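Side-chain contacts in beta-lactamase (Escherichia coli, PDB 6PQ9), which probably hydrolyses beta-lactam antibiotics, using water to turn them into substituted beta-amino acids, and belongs to the class A beta-lactamases: residues I139-V144 and N148-F153; L76-K81 and E123-T128; I164-E169 and W175-T180; F265-Y270 and E287-V292. The protein carries 1 engineered substitution. All blocks are in the same frame, centred on the assembly; numbering follows the deposited sequence.

Contact 1: residues I139-V144 and N148-F153; sequences ILFRFV and NKVHNF
Val150 presses a single methyl, CG2, against the rim of the Phe141 ring. The nearest ring atom is CE1 of Phe141, 3.4 Å from Val150 CG2; CD1 of Phe141 follows at 3.7 Å from the same methyl. Because the methyl lies near the ring plane, this is an edge contact and not a CH-pi contact over the face, and the two side chains cross at about a right angle. Val144 reaches the same methyl with its own CG2, 3.7 Å from Val150 CG2. The torsion of Val150 (chi1 -174°) places CG1 anti to the backbone N and CG2 beside it, which divides the work: CG2 serves this interface, while CG1 packs on Ile164. Lys149 contributes CB and CG, CB lying 3.3 Å from Val144 O, before the chain bends and carries the amine away from helix 134-144. Tyr70 adds an edge-to-face ring contact with Phe141. The short segment axes pass 9.7 Å apart at 70°, and the contact rests on four residues. Such a corner between two consecutive helices, 134-144 and 147-156, is part of the all-helical domain of the class A beta-lactamase fold.

Contact 2: residues L76-K81 and E123-T128; sequences LAVLDK and EILKAT
Two helical segments face each other here, their backbones coming closest at Val78 and Leu125, whose CA atoms are 8.6 Å apart, so only side chains bridge the gap. Leu125 supplies the bridging group. Its CD1 methyl lies 3.7 Å from Leu79 CD2 and 4.2 Å from Leu79 CG, making contact with one branch and the fork of the opposing leucine. In Leu79 a chi1 of -68° sets CG beside the backbone N; chi2 of 168° leaves CD1 extended, and the other branch, CD2, is the one that meets Leu125, although the CB itself does not face the partner helix. Val78 CB points at the other segment too, but its contact with Leu125 is doubtful in detail, since this valine was modelled in two conformers.

The pair belongs to the buried centre of the helical domain of the class A fold, where helix 70-85, the long hydrophobic helix that starts at the active site in this family, is surrounded by other helices. Leu140 of helix 134-144 touches both Val78 and Leu125, and Leu209 of helix 203-214 covers Leu79.

Within the second helix, Thr128 turns its hydroxyl back on the preceding turn: OG1 donates to Ile124 O at 2.7 Å, tilted 32° from the carbonyl plane. The backbone N of Thr128 donates to the same oxygen at 3.0 Å from the opposite face, so two donors grip Ile124 O and the buried hydroxyl is satisfied inside its own helix.

Contact 3: residues I164-E169 and W175-T180; sequences IKATEE and WNVQYT
Ala166 overlaps Val177 methyl to methyl, with Ala166 CB 3.5 Å from Val177 CG1, the apolar touch between the two segments. In Val177 the CG1 branch stands anti to the backbone N, which carries it toward the alanine. The same Ala166 CB lies 3.9 Å from Thr180 OG1, so the small side chain rests against both residues, one turn apart. Lys165 lies alongside Thr180 with the base of its chain: its CG is 3.5 Å from Thr180 O, while the outer part runs away from the contact.

With Thr180 chi1 at 73°, OG1 stands between the backbone N and carbonyl carbon and bonds to Val177 O at 2.8 Å, in the carbonyl plane. Thr180 N also donates to Val177 O, giving that oxygen two donors. Gln178 is pinned in a different way: its NE2 donates to Trp175 O at 2.9 Å, although the N-H is bent to 144°, and the same nitrogen sits 3.4 Å above the plane of the Trp175 ring, over its centre.

Asn181 accepts from the backbone N of both Lys165 and Ala166 through OD1, tying the incoming limb of the loop to the outgoing one. The short helix between them begins after Thr167, an N-cap, and its Glu168 makes a long, weak ion pair with Lys71. A chain that leaves and returns at one neck, with such a glutamate inside, is consistent with the omega loop bordering the active site of class A beta-lactamases.

Contact 4: residues F265-Y270 and E287-V292; sequences FAIAVY and EICKSV
Phe265, Ile267 and Val269, alternate residues of one strand, stand as three bumps on the face that meets the helix, and Val292, Cys289 and Ile288 receive them in turn. The middle bump, Ile267, is extended. Both of its torsions are open (chi1 179°), so its CD1 methyl reaches straight out and settles over Cys289, 4.0 Å from Cys289 CA and 4.1 Å from Cys289 SG. CA, CB and SG of the cysteine thus form the dent that takes it. At one end, Phe265 CE2 lies 4.0 Å from Val292 CG1; the ring meets this methyl obliquely. At the other end two branch methyls abut, Val269 CG2 being 4.2 Å from Ile288 CG2.

Every cross-contact is at least 4.0 Å, which points to relaxed van der Waals packing, and all six side chains are buried. The order of the pairs runs backwards along the helix because the short axes are nearly antiparallel, at 151°, and pass 9.8 Å apart. Val47 of the neighbouring strand 42-49 touches Phe265, Ile267 and Val292, while Ile32 and Leu36 of helix 25-37 pack on Ile288. Helices 25-37 and 278-297 packed against a five-stranded antiparallel sheet are the hallmark of the alpha/beta domain of the class A beta-lactamase fold.

In the fold
Contacts 1 and 2 share one helical core, centres 11 Å apart, with Val144 CG1 3.6 Å from Val78 CG2 (one of two conformers). Contact 3 adjoins contact 1, centres 14 Å apart, Ile164 CD1 lying 3.8 Å from Val150 CG1. Contacts 2 and 3 stay about 8 Å apart at their nearest atoms, but Tyr70 bonds to Ala166 O and Lys71 makes a long, weak ion pair with Glu168, probably, as in class A relatives, at the active-site end of helix 70-85. Contact 4 lies across the chain's centre, its own centre 25 to 28 Å from the others'; the aspartic acid bound at the C-terminal Tyr295 to Lys298 is about 10 Å from the Phe265 side chain.

Contact 1: residues I139-V144 and N148-F153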
# COMPACT_ATOMS: atom_id res chain seq x y z
N ILE A 139 -10.62 0.99 -13.04
CA ILE A 139 -11.96 0.42 -13.08
C ILE A 139 -12.65 0.57 -11.73
O ILE A 139 -13.81 1.01 -11.64
CB ILE A 139 -11.89 -1.06 -13.51
CG1 ILE A 139 -11.51 -1.17 -14.99
CG2 ILE A 139 -13.21 -1.78 -13.23
CD1 ILE A 139 -10.91 -2.51 -15.34
N LEU A 140 -11.94 0.24 -10.64
CA LEU A 140 -12.56 0.33 -9.32
C LEU A 140 -12.77 1.77 -8.88
O LEU A 140 -13.72 2.05 -8.15
CB LEU A 140 -11.73 -0.44 -8.29
CG LEU A 140 -11.68 -1.96 -8.53
CD1 LEU A 140 -10.71 -2.62 -7.58
CD2 LEU A 140 -13.08 -2.59 -8.43
N PHE A 141 -11.88 2.70 -9.27
CA PHE A 141 -12.11 4.11 -8.95
C PHE A 141 -13.42 4.57 -9.55
O PHE A 141 -14.21 5.25 -8.89
CB PHE A 141 -10.97 4.99 -9.47
CG PHE A 141 -9.91 5.31 -8.43
CD1 PHE A 141 -10.25 5.84 -7.19
CD2 PHE A 141 -8.57 5.09 -8.71
CE1 PHE A 141 -9.27 6.12 -6.23
CE2 PHE A 141 -7.59 5.37 -7.77
CZ PHE A 141 -7.94 5.89 -6.53
N ARG A 142 -13.65 4.22 -10.82
CA ARG A 142 -14.92 4.52 -11.48
C ARG A 142 -16.08 3.91 -10.71
O ARG A 142 -17.12 4.55 -10.55
CB ARG A 142 -14.90 3.99 -12.92
CG ARG A 142 -14.20 4.92 -13.90
CD ARG A 142 -13.63 4.18 -15.09
NE ARG A 142 -14.60 4.04 -16.18
CZ ARG A 142 -14.62 4.81 -17.28
NH1 ARG A 142 -15.54 4.59 -18.23
NH2 ARG A 142 -13.73 5.78 -17.44
N PHE A 143 -15.90 2.69 -10.20
CA PHE A 143 -16.98 2.00 -9.50
C PHE A 143 -17.39 2.74 -8.23
O PHE A 143 -18.58 2.80 -7.91
CB PHE A 143 -16.58 0.56 -9.18
CG PHE A 143 -17.65 -0.23 -8.47
CD1 PHE A 143 -18.88 -0.48 -9.08
CD2 PHE A 143 -17.44 -0.71 -7.18
CE1 PHE A 143 -19.88 -1.21 -8.42
CE2 PHE A 143 -18.44 -1.45 -6.51
CZ PHE A 143 -19.67 -1.69 -7.14
N VAL A 144 -16.42 3.30 -7.49
CA VAL A 144 -16.73 3.98 -6.24
C VAL A 144 -16.95 5.47 -6.40
O VAL A 144 -17.13 6.17 -5.40
CB VAL A 144 -15.62 3.78 -5.18
CG1 VAL A 144 -15.52 2.32 -4.80
CG2 VAL A 144 -14.28 4.33 -5.68
N ASN A 148 -11.91 11.53 -5.39
CA ASN A 148 -12.41 12.32 -4.28
C ASN A 148 -13.30 11.48 -3.35
O ASN A 148 -13.25 11.64 -2.13
CB ASN A 148 -13.18 13.54 -4.79
CG ASN A 148 -13.54 14.51 -3.68
OD1 ASN A 148 -14.72 14.76 -3.42
ND2 ASN A 148 -12.52 15.04 -2.99
N LYS A 149 -14.09 10.57 -3.92
CA LYS A 149 -14.92 9.69 -3.09
C LYS A 149 -14.06 8.85 -2.16
O LYS A 149 -14.40 8.67 -0.98
CB LYS A 149 -15.79 8.77 -3.95
CG LYS A 149 -16.96 9.44 -4.65
CD LYS A 149 -17.56 10.55 -3.82
CE LYS A 149 -19.00 10.84 -4.23
NZ LYS A 149 -19.96 9.91 -3.54
N VAL A 150 -12.95 8.30 -2.67
CA VAL A 150 -12.06 7.52 -1.81
C VAL A 150 -11.44 8.42 -0.75
O VAL A 150 -11.31 8.03 0.42
CB VAL A 150 -10.98 6.78 -2.63
CG1 VAL A 150 -10.17 5.85 -1.73
CG2 VAL A 150 -11.61 5.97 -3.76
N HIS A 151 -11.05 9.65 -1.13
CA HIS A 151 -10.47 10.58 -0.16
C HIS A 151 -11.45 10.89 0.96
O HIS A 151 -11.07 10.93 2.14
CB HIS A 151 -10.05 11.88 -0.84
CG HIS A 151 -9.88 13.01 0.13
ND1 HIS A 151 -8.70 13.24 0.82
CD2 HIS A 151 -10.76 13.95 0.57
CE1 HIS A 151 -8.86 14.28 1.62
NE2 HIS A 151 -10.09 14.73 1.49
N ASN A 152 -12.72 11.15 0.61
CA ASN A 152 -13.74 11.42 1.62
C ASN A 152 -13.94 10.22 2.54
O ASN A 152 -14.07 10.37 3.76
CB ASN A 152 -15.06 11.79 0.95
CG ASN A 152 -14.97 13.10 0.19
OD1 ASN A 152 -14.15 13.97 0.52
ND2 ASN A 152 -15.82 13.25 -0.82
N PHE A 153 -13.99 9.01 1.96
CA PHE A 153 -14.23 7.81 2.76
C PHE A 153 -13.12 7.60 3.79
O PHE A 153 -13.38 7.27 4.95
CB PHE A 153 -14.37 6.61 1.83
CG PHE A 153 -14.12 5.29 2.50
CD1 PHE A 153 -15.12 4.68 3.24
CD2 PHE A 153 -12.88 4.67 2.40
CE1 PHE A 153 -14.90 3.48 3.86
CE2 PHE A 153 -12.65 3.48 3.03
CZ PHE A 153 -13.66 2.87 3.75

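Contact 2: residues L76-K81 and E123-T128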
# COMPACT_ATOMS: atom_id res chain seq x y z
N LEU A 76 -10.41 -0.80 0.41
CA LEU A 76 -11.31 -0.44 1.51
C LEU A 76 -12.58 0.24 0.99
O LEU A 76 -13.70 -0.13 1.37
CB LEU A 76 -10.61 0.49 2.50
CG LEU A 76 -9.40 -0.06 3.26
CD1 LEU A 76 -8.83 1.01 4.16
CD2 LEU A 76 -9.75 -1.32 4.04
N ALA A 77 -12.42 1.23 0.12
CA ALA A 77 -13.58 1.97 -0.34
C ALA A 77 -14.54 1.09 -1.13
O ALA A 77 -15.76 1.21 -0.98
CB ALA A 77 -13.14 3.18 -1.18
N VAL A 78 -14.01 0.18 -1.96
CA VAL A 78 -14.86 -0.71 -2.76
C VAL A 78 -15.63 -1.66 -1.86
O VAL A 78 -16.85 -1.87 -2.01
CB VAL A 78 -14.02 -1.48 -3.80
CG1 VAL A 78 -14.87 -2.59 -4.49
CG2 VAL A 78 -13.38 -0.54 -4.82
N LEU A 79 -14.92 -2.29 -0.91
CA LEU A 79 -15.57 -3.28 -0.06
C LEU A 79 -16.58 -2.62 0.85
O LEU A 79 -17.67 -3.16 1.07
CB LEU A 79 -14.51 -4.03 0.75
CG LEU A 79 -13.66 -4.91 -0.17
CD1 LEU A 79 -12.41 -5.46 0.53
CD2 LEU A 79 -14.52 -6.04 -0.75
N ASP A 80 -16.26 -1.43 1.36
CA ASP A 80 -17.21 -0.68 2.18
C ASP A 80 -18.51 -0.43 1.43
O ASP A 80 -19.60 -0.66 1.96
CB ASP A 80 -16.58 0.63 2.64
CG ASP A 80 -17.49 1.41 3.55
OD1 ASP A 80 -17.67 0.95 4.70
OD2 ASP A 80 -18.03 2.47 3.12
N LYS A 81 -18.39 0.04 0.19
CA LYS A 81 -19.56 0.21 -0.67
C LYS A 81 -20.32 -1.10 -0.85
O LYS A 81 -21.55 -1.12 -0.79
CB LYS A 81 -19.11 0.77 -2.02
CG LYS A 81 -20.12 0.72 -3.14
CD LYS A 81 -19.63 1.63 -4.25
CE LYS A 81 -20.44 1.53 -5.50
NZ LYS A 81 -21.85 1.91 -5.26
N GLU A 123 -12.64 -10.66 -9.00
CA GLU A 123 -11.47 -10.85 -9.86
C GLU A 123 -10.73 -9.53 -10.11
O GLU A 123 -9.50 -9.51 -10.17
CB GLU A 123 -11.87 -11.50 -11.18
CG GLU A 123 -10.65 -11.78 -12.08
CD GLU A 123 -11.00 -12.28 -13.47
OE1 GLU A 123 -12.14 -12.74 -13.69
OE2 GLU A 123 -10.12 -12.22 -14.36
N ILE A 124 -11.47 -8.42 -10.26
CA ILE A 124 -10.82 -7.12 -10.44
C ILE A 124 -10.07 -6.71 -9.18
O ILE A 124 -8.97 -6.14 -9.25
CB ILE A 124 -11.85 -6.06 -10.85
CG1 ILE A 124 -12.62 -6.50 -12.10
CG2 ILE A 124 -11.16 -4.72 -11.09
CD1 ILE A 124 -13.96 -5.83 -12.26
N LEU A 125 -10.65 -6.98 -8.00
CA LEU A 125 -10.00 -6.64 -6.74
C LEU A 125 -8.73 -7.47 -6.53
O LEU A 125 -7.73 -6.95 -6.04
CB LEU A 125 -10.96 -6.88 -5.58
CG LEU A 125 -11.77 -5.69 -5.09
CD1 LEU A 125 -12.73 -6.21 -4.03
CD2 LEU A 125 -10.84 -4.63 -4.53
N LYS A 126 -8.80 -8.76 -6.84
CA LYS A 126 -7.63 -9.61 -6.70
C LYS A 126 -6.48 -9.10 -7.56
O LYS A 126 -5.35 -8.93 -7.08
CB LYS A 126 -8.02 -11.05 -7.06
CG LYS A 126 -6.86 -12.02 -7.21
CD LYS A 126 -6.25 -12.39 -5.87
CE LYS A 126 -5.28 -13.55 -6.01
NZ LYS A 126 -4.30 -13.60 -4.89
N ALA A 127 -6.76 -8.80 -8.84
CA ALA A 127 -5.73 -8.24 -9.72
C ALA A 127 -5.16 -6.94 -9.17
O ALA A 127 -3.94 -6.70 -9.24
CB ALA A 127 -6.30 -8.00 -11.12
N THR A 128 -6.03 -6.06 -8.66
CA THR A 128 -5.59 -4.74 -8.23
C THR A 128 -4.75 -4.81 -6.96
O THR A 128 -3.71 -4.15 -6.87
CB THR A 128 -6.81 -3.85 -8.02
OG1 THR A 128 -7.59 -3.83 -9.23
CG2 THR A 128 -6.40 -2.43 -7.63

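Contact 3: residues I164-E169 and W175-T180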
# COMPACT_ATOMS: atom_id res chain seq x y z
N ILE A 164 -5.57 11.85 -2.02
CA ILE A 164 -5.86 10.91 -3.11
C ILE A 164 -6.49 11.74 -4.22
O ILE A 164 -7.69 12.04 -4.18
CB ILE A 164 -6.78 9.76 -2.67
CG1 ILE A 164 -6.09 8.88 -1.62
CG2 ILE A 164 -7.25 8.92 -3.88
CD1 ILE A 164 -7.02 7.83 -0.99
N LYS A 165 -5.70 12.11 -5.23
CA LYS A 165 -6.17 12.99 -6.29
C LYS A 165 -6.06 12.44 -7.71
O LYS A 165 -6.72 12.97 -8.59
CB LYS A 165 -5.42 14.34 -6.23
CG LYS A 165 -5.46 14.95 -4.84
CD LYS A 165 -5.40 16.46 -4.85
CE LYS A 165 -5.88 17.03 -3.51
NZ LYS A 165 -7.20 16.44 -3.08
N ALA A 166 -5.26 11.40 -7.96
CA ALA A 166 -4.96 10.99 -9.32
C ALA A 166 -5.17 9.50 -9.53
O ALA A 166 -4.78 8.68 -8.69
CB ALA A 166 -3.51 11.32 -9.71
N THR A 167 -5.78 9.15 -10.66
CA THR A 167 -5.90 7.76 -11.08
C THR A 167 -4.56 7.27 -11.62
O THR A 167 -3.58 8.01 -11.70
CB THR A 167 -6.98 7.61 -12.14
OG1 THR A 167 -6.55 8.25 -13.34
CG2 THR A 167 -8.28 8.24 -11.68
N GLU A 168 -4.51 5.99 -11.98
CA GLU A 168 -3.27 5.48 -12.56
C GLU A 168 -3.01 6.11 -13.92
O GLU A 168 -1.88 6.51 -14.22
CB GLU A 168 -3.31 3.96 -12.64
CG GLU A 168 -3.04 3.28 -11.29
CD GLU A 168 -1.60 3.43 -10.83
OE1 GLU A 168 -0.75 3.79 -11.67
OE2 GLU A 168 -1.31 3.18 -9.63
N GLU A 169 -4.06 6.24 -14.74
CA GLU A 169 -3.91 6.83 -16.06
C GLU A 169 -3.42 8.27 -15.97
O GLU A 169 -2.58 8.70 -16.76
CB GLU A 169 -5.23 6.75 -16.82
CG GLU A 169 -5.29 7.67 -18.04
CD GLU A 169 -6.56 7.46 -18.84
OE1 GLU A 169 -7.60 7.15 -18.22
OE2 GLU A 169 -6.51 7.61 -20.09
N TRP A 175 5.30 13.76 -14.94
CA TRP A 175 6.10 13.20 -13.86
C TRP A 175 5.62 13.64 -12.49
O TRP A 175 5.72 12.87 -11.52
CB TRP A 175 7.56 13.60 -14.07
CG TRP A 175 8.44 13.37 -12.91
CD1 TRP A 175 8.83 14.30 -12.00
CD2 TRP A 175 9.06 12.14 -12.52
NE1 TRP A 175 9.65 13.72 -11.06
CE2 TRP A 175 9.82 12.40 -11.35
CE3 TRP A 175 9.05 10.84 -13.04
CZ2 TRP A 175 10.57 11.41 -10.69
CZ3 TRP A 175 9.79 9.85 -12.38
CH2 TRP A 175 10.53 10.14 -11.21
N ASN A 176 5.08 14.86 -12.38
CA ASN A 176 4.74 15.45 -11.09
C ASN A 176 3.45 14.90 -10.50
O ASN A 176 3.24 15.05 -9.29
CB ASN A 176 4.63 16.97 -11.19
CG ASN A 176 3.73 17.42 -12.34
OD1 ASN A 176 2.51 17.20 -12.32
ND2 ASN A 176 4.32 18.07 -13.34
N VAL A 177 2.59 14.28 -11.32
CA VAL A 177 1.24 13.93 -10.88
C VAL A 177 1.30 12.97 -9.70
O VAL A 177 0.46 13.04 -8.78
CB VAL A 177 0.41 13.35 -12.04
CG1 VAL A 177 -0.96 12.87 -11.55
CG2 VAL A 177 0.23 14.37 -13.18
N GLN A 178 2.28 12.06 -9.68
CA GLN A 178 2.38 11.06 -8.62
C GLN A 178 2.55 11.69 -7.25
O GLN A 178 2.23 11.05 -6.24
CB GLN A 178 3.53 10.10 -8.89
CG GLN A 178 4.91 10.76 -8.75
CD GLN A 178 6.03 9.95 -9.36
OE1 GLN A 178 6.15 8.75 -9.10
NE2 GLN A 178 6.86 10.60 -10.18
N TYR A 179 3.03 12.94 -7.18
CA TYR A 179 3.21 13.57 -5.88
C TYR A 179 1.90 14.11 -5.31
O TYR A 179 1.87 14.50 -4.14
CB TYR A 179 4.24 14.70 -5.97
CG TYR A 179 5.64 14.21 -6.27
CD1 TYR A 179 6.48 13.79 -5.24
CD2 TYR A 179 6.13 14.18 -7.57
CE1 TYR A 179 7.76 13.34 -5.50
CE2 TYR A 179 7.42 13.73 -7.84
CZ TYR A 179 8.24 13.31 -6.79
OH TYR A 179 9.53 12.85 -7.03
N THR A 180 0.84 14.14 -6.10
CA THR A 180 -0.45 14.55 -5.57
C THR A 180 -1.20 13.42 -4.87
O THR A 180 -2.23 13.67 -4.24
CB THR A 180 -1.30 15.15 -6.69
OG1 THR A 180 -1.78 14.12 -7.57
CG2 THR A 180 -0.46 16.16 -7.47

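Contact 4: residues F265-Y270 and E287-V292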
# COMPACT_ATOMS: atom_id res chain seq x y z
N PHE A 265 2.02 -6.13 14.23
CA PHE A 265 2.25 -4.70 14.14
C PHE A 265 2.05 -4.22 12.71
O PHE A 265 2.34 -4.93 11.76
CB PHE A 265 3.66 -4.30 14.64
CG PHE A 265 4.81 -4.91 13.87
CD1 PHE A 265 5.29 -6.18 14.19
CD2 PHE A 265 5.46 -4.19 12.88
CE1 PHE A 265 6.38 -6.74 13.50
CE2 PHE A 265 6.56 -4.73 12.19
CZ PHE A 265 7.01 -6.00 12.50
N ALA A 266 1.51 -3.00 12.58
CA ALA A 266 1.39 -2.34 11.28
C ALA A 266 2.61 -1.45 11.05
O ALA A 266 3.06 -0.75 11.96
CB ALA A 266 0.11 -1.51 11.21
N ILE A 267 3.14 -1.50 9.83
CA ILE A 267 4.37 -0.79 9.50
C ILE A 267 4.24 -0.25 8.08
O ILE A 267 3.65 -0.90 7.21
CB ILE A 267 5.61 -1.70 9.63
CG1 ILE A 267 6.89 -0.95 9.25
CG2 ILE A 267 5.45 -2.94 8.76
CD1 ILE A 267 8.17 -1.72 9.54
N ALA A 268 4.78 0.95 7.86
CA ALA A 268 4.81 1.59 6.56
C ALA A 268 6.19 2.19 6.37
O ALA A 268 6.68 2.89 7.27
CB ALA A 268 3.73 2.66 6.44
N VAL A 269 6.84 1.90 5.24
CA VAL A 269 8.12 2.50 4.88
C VAL A 269 8.00 3.12 3.49
O VAL A 269 7.64 2.43 2.53
CB VAL A 269 9.28 1.49 4.92
CG1 VAL A 269 10.63 2.21 4.65
CG2 VAL A 269 9.32 0.75 6.27
N TYR A 270 8.31 4.42 3.39
CA TYR A 270 8.32 5.18 2.13
C TYR A 270 9.74 5.63 1.82
O TYR A 270 10.27 6.51 2.51
CB TYR A 270 7.38 6.37 2.22
CG TYR A 270 5.96 5.96 2.48
CD1 TYR A 270 5.49 5.78 3.78
CD2 TYR A 270 5.08 5.72 1.43
CE1 TYR A 270 4.20 5.37 4.02
CE2 TYR A 270 3.78 5.31 1.66
CZ TYR A 270 3.35 5.13 2.96
OH TYR A 270 2.07 4.72 3.21
N GLU A 287 15.73 -3.59 5.84
CA GLU A 287 16.56 -3.45 7.03
C GLU A 287 15.81 -2.76 8.15
O GLU A 287 15.91 -3.17 9.31
CB GLU A 287 17.84 -2.68 6.70
CG GLU A 287 18.82 -3.45 5.86
CD GLU A 287 19.52 -4.56 6.63
OE1 GLU A 287 20.41 -5.20 6.04
OE2 GLU A 287 19.18 -4.79 7.81
N ILE A 288 15.06 -1.72 7.81
CA ILE A 288 14.26 -1.02 8.81
C ILE A 288 13.24 -1.97 9.42
O ILE A 288 13.13 -2.09 10.65
CB ILE A 288 13.59 0.22 8.19
CG1 ILE A 288 14.65 1.29 7.88
CG2 ILE A 288 12.48 0.75 9.08
CD1 ILE A 288 14.09 2.53 7.27
N CYS A 289 12.53 -2.72 8.57
CA CYS A 289 11.58 -3.70 9.08
C CYS A 289 12.27 -4.72 9.99
O CYS A 289 11.77 -5.05 11.06
CB CYS A 289 10.88 -4.41 7.93
SG CYS A 289 9.51 -5.43 8.52
N LYS A 290 13.43 -5.22 9.57
CA LYS A 290 14.17 -6.19 10.37
C LYS A 290 14.53 -5.61 11.74
O LYS A 290 14.35 -6.27 12.77
CB LYS A 290 15.42 -6.64 9.62
CG LYS A 290 16.23 -7.71 10.33
CD LYS A 290 15.48 -9.03 10.35
CE LYS A 290 16.37 -10.15 10.85
NZ LYS A 290 16.56 -10.07 12.31
N SER A 291 15.02 -4.37 11.77
CA SER A 291 15.35 -3.73 13.05
C SER A 291 14.13 -3.65 13.96
O SER A 291 14.22 -3.92 15.16
CB SER A 291 15.92 -2.34 12.82
OG SER A 291 17.15 -2.40 12.13
N VAL A 292 12.99 -3.23 13.40
CA VAL A 292 11.77 -3.14 14.19
C VAL A 292 11.34 -4.53 14.65
O VAL A 292 10.92 -4.73 15.79
CB VAL A 292 10.66 -2.45 13.37
CG1 VAL A 292 9.31 -2.57 14.07
CG2 VAL A 292 11.04 -0.97 13.10